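Local coordinates for uncharacterized protein Q64V53_BACFR (Bacteroides fragilis, PDB 2RA8) that is of unknown function but joins a WGR domain, a module often linked to nucleic-acid binding, to a leucine-rich-repeat domain, at residues Y83-S86 and Y87-E91. Sequence-based numbering, arbitrary orientation.
Sequences YALS and YDEAE
Ser86 ends the extended chain and sits just before helix 87-91, its carbonyl O taking the amide N of Ala90 at 3.2 Å as the first turn closes. Ser86 is the N-cap residue. Its OG sits between its own backbone N and carbonyl carbon (chi1 63°), which turns it to the open end of the helix. There it accepts from Glu89 N at 3.1 Å, with an N-H...O angle of 161°. Glu89 returns the bond. Its chain runs back from the helix, extended beyond CG, and OE1 takes Ser86 N at 2.8 Å through the anti lone pair. The two bonds form a capping box. CG of Glu89 passes 3.2 Å from Ser86 OG, and the hydroxyl also makes a weak, longer bond to OE1. Leu85 lies across the aliphatic part of this arm, with its CD2 3.7 Å from Glu89 CB. Leu85 is buried and also packs on Val94 and on Leu96 of helix 96-102.

A water donates to both Ala84 O (2.6 Å) and Glu89 OE1 (2.8 Å), bridging two acceptors that cannot bond each other directly. Tyr87 faces elsewhere: its ring meets Tyr119 edge-to-face, and its OH bonds Gly36 N of the second subunit.

The box closes the turn between strand 80-83, outermost of the parallel sheet within this chain, and its following helix. OE1 accepts from Ser86 N and the water, and weakly from Ser86 OG, while OE2 forms a salt bridge with Lys99, which also bonds Ala84 O, so the carboxylate is fixed in place and probably ionised. Its negative charge in the first turn should interact favourably with the positive end of the helix dipole.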
ATOM      1  N   TYR A  83       0.622  -6.479  18.570  1.00 26.15           N
ATOM      2  CA  TYR A  83       0.073  -5.766  19.710  1.00 32.64           C
ATOM      3  C   TYR A  83       0.393  -4.316  19.541  1.00 26.98           C
ATOM      4  O   TYR A  83       1.560  -3.930  19.432  1.00 17.83           O
ATOM      5  CB  TYR A  83       0.671  -6.269  21.019  1.00 36.79           C
ATOM      6  CG  TYR A  83       0.334  -7.704  21.318  1.00 27.10           C
ATOM      7  CD1 TYR A  83       1.141  -8.738  20.851  1.00 27.87           C
ATOM      8  CD2 TYR A  83      -0.791  -8.029  22.066  1.00 29.35           C
ATOM      9  CE1 TYR A  83       0.835 -10.064  21.127  1.00 25.94           C
ATOM     10  CE2 TYR A  83      -1.106  -9.355  22.350  1.00 43.24           C
ATOM     11  CZ  TYR A  83      -0.286 -10.360  21.877  1.00 24.60           C
ATOM     12  OH  TYR A  83      -0.576 -11.664  22.164  1.00 33.24           O
ATOM     13  N   ALA A  84      -0.652  -3.500  19.509  1.00 29.69           N
ATOM     14  CA  ALA A  84      -0.486  -2.073  19.328  1.00 32.46           C
ATOM     15  C   ALA A  84      -1.486  -1.287  20.118  1.00 37.27           C
ATOM     16  O   ALA A  84      -2.611  -1.729  20.317  1.00 38.21           O
ATOM     17  CB  ALA A  84      -0.606  -1.731  17.849  1.00 28.87           C
ATOM     18  N   LEU A  85      -1.068  -0.114  20.582  1.00 29.27           N
ATOM     19  CA  LEU A  85      -1.942   0.767  21.344  1.00 29.28           C
ATOM     20  C   LEU A  85      -2.514   1.807  20.429  1.00 24.89           C
ATOM     21  O   LEU A  85      -1.780   2.452  19.683  1.00 32.67           O
ATOM     22  CB  LEU A  85      -1.176   1.500  22.458  1.00 29.93           C
ATOM     23  CG  LEU A  85      -1.070   0.909  23.871  1.00 42.01           C
ATOM     24  CD1 LEU A  85      -0.267   1.863  24.747  1.00 54.40           C
ATOM     25  CD2 LEU A  85      -2.454   0.698  24.467  1.00 13.75           C
ATOM     26  N   SER A  86      -3.829   1.972  20.464  1.00 23.38           N
ATOM     27  CA  SER A  86      -4.465   2.997  19.650  1.00 26.80           C
ATOM     28  C   SER A  86      -4.421   4.277  20.460  1.00 21.63           C
ATOM     29  O   SER A  86      -4.049   4.266  21.644  1.00 20.47           O
ATOM     30  CB  SER A  86      -5.924   2.630  19.353  1.00 26.78           C
ATOM     31  OG  SER A  86      -6.691   2.558  20.543  1.00 26.20           O
ATOM     32  N   TYR A  87      -4.793   5.389  19.834  1.00 24.11           N
ATOM     33  CA  TYR A  87      -4.804   6.679  20.512  1.00 30.14           C
ATOM     34  C   TYR A  87      -5.855   6.646  21.594  1.00 31.56           C
ATOM     35  O   TYR A  87      -5.665   7.196  22.683  1.00 31.71           O
ATOM     36  CB  TYR A  87      -5.151   7.802  19.517  1.00 26.12           C
ATOM     37  CG  TYR A  87      -5.007   9.202  20.076  1.00 35.44           C
ATOM     38  CD1 TYR A  87      -3.817   9.909  19.933  1.00 41.21           C
ATOM     39  CD2 TYR A  87      -6.060   9.810  20.759  1.00 32.85           C
ATOM     40  CE1 TYR A  87      -3.676  11.194  20.455  1.00 24.59           C
ATOM     41  CE2 TYR A  87      -5.933  11.087  21.288  1.00 26.55           C
ATOM     42  CZ  TYR A  87      -4.742  11.771  21.131  1.00 20.14           C
ATOM     43  OH  TYR A  87      -4.615  13.035  21.645  1.00 30.08           O
ATOM     44  N   ASP A  88      -6.975   5.993  21.292  1.00 32.84           N
ATOM     45  CA  ASP A  88      -8.085   5.890  22.229  1.00 35.71           C
ATOM     46  C   ASP A  88      -7.697   5.142  23.473  1.00 34.21           C
ATOM     47  O   ASP A  88      -8.023   5.558  24.583  1.00 33.52           O
ATOM     48  CB  ASP A  88      -9.276   5.186  21.570  1.00 38.22           C
ATOM     49  CG  ASP A  88      -9.753   5.892  20.311  1.00 49.79           C
ATOM     50  OD1 ASP A  88      -9.932   7.127  20.347  1.00 34.77           O
ATOM     51  OD2 ASP A  88      -9.960   5.211  19.287  1.00 56.26           O
ATOM     52  N   GLU A  89      -6.999   4.024  23.302  1.00 28.43           N
ATOM     53  CA  GLU A  89      -6.570   3.230  24.443  1.00 29.42           C
ATOM     54  C   GLU A  89      -5.632   4.027  25.322  1.00 24.91           C
ATOM     55  O   GLU A  89      -5.677   3.919  26.550  1.00 29.22           O
ATOM     56  CB  GLU A  89      -5.879   1.953  23.970  1.00 30.60           C
ATOM     57  CG  GLU A  89      -6.817   0.967  23.289  1.00 23.36           C
ATOM     58  CD  GLU A  89      -6.088  -0.250  22.738  1.00 28.77           C
ATOM     59  OE1 GLU A  89      -5.202  -0.071  21.875  1.00 21.68           O
ATOM     60  OE2 GLU A  89      -6.401  -1.385  23.168  1.00 44.01           O
ATOM     61  N   ALA A  90      -4.786   4.840  24.696  1.00 22.49           N
ATOM     62  CA  ALA A  90      -3.845   5.674  25.439  1.00 31.38           C
ATOM     63  C   ALA A  90      -4.614   6.671  26.279  1.00 35.69           C
ATOM     64  O   ALA A  90      -4.308   6.875  27.454  1.00 37.57           O
ATOM     65  CB  ALA A  90      -2.907   6.400  24.474  1.00 35.95           C
ATOM     66  N   GLU A  91      -5.619   7.299  25.675  1.00 30.88           N
ATOM     67  CA  GLU A  91      -6.451   8.266  26.389  1.00 29.26           C
ATOM     68  C   GLU A  91      -7.141   7.607  27.554  1.00 36.89           C
ATOM     69  O   GLU A  91      -7.344   8.222  28.606  1.00 44.40           O
ATOM     70  CB  GLU A  91      -7.509   8.852  25.449  1.00 32.75           C
ATOM     71  CG  GLU A  91      -6.956   9.877  24.487  1.00 28.37           C
ATOM     72  CD  GLU A  91      -6.344  11.056  25.214  1.00 39.24           C
ATOM     73  OE1 GLU A  91      -7.037  11.647  26.069  1.00 39.39           O
ATOM     74  OE2 GLU A  91      -5.176  11.390  24.934  1.00 39.39           O
TER
HETATM   75  O   HOH W   1      -5.002  -1.344  19.421  1.00 37.91           O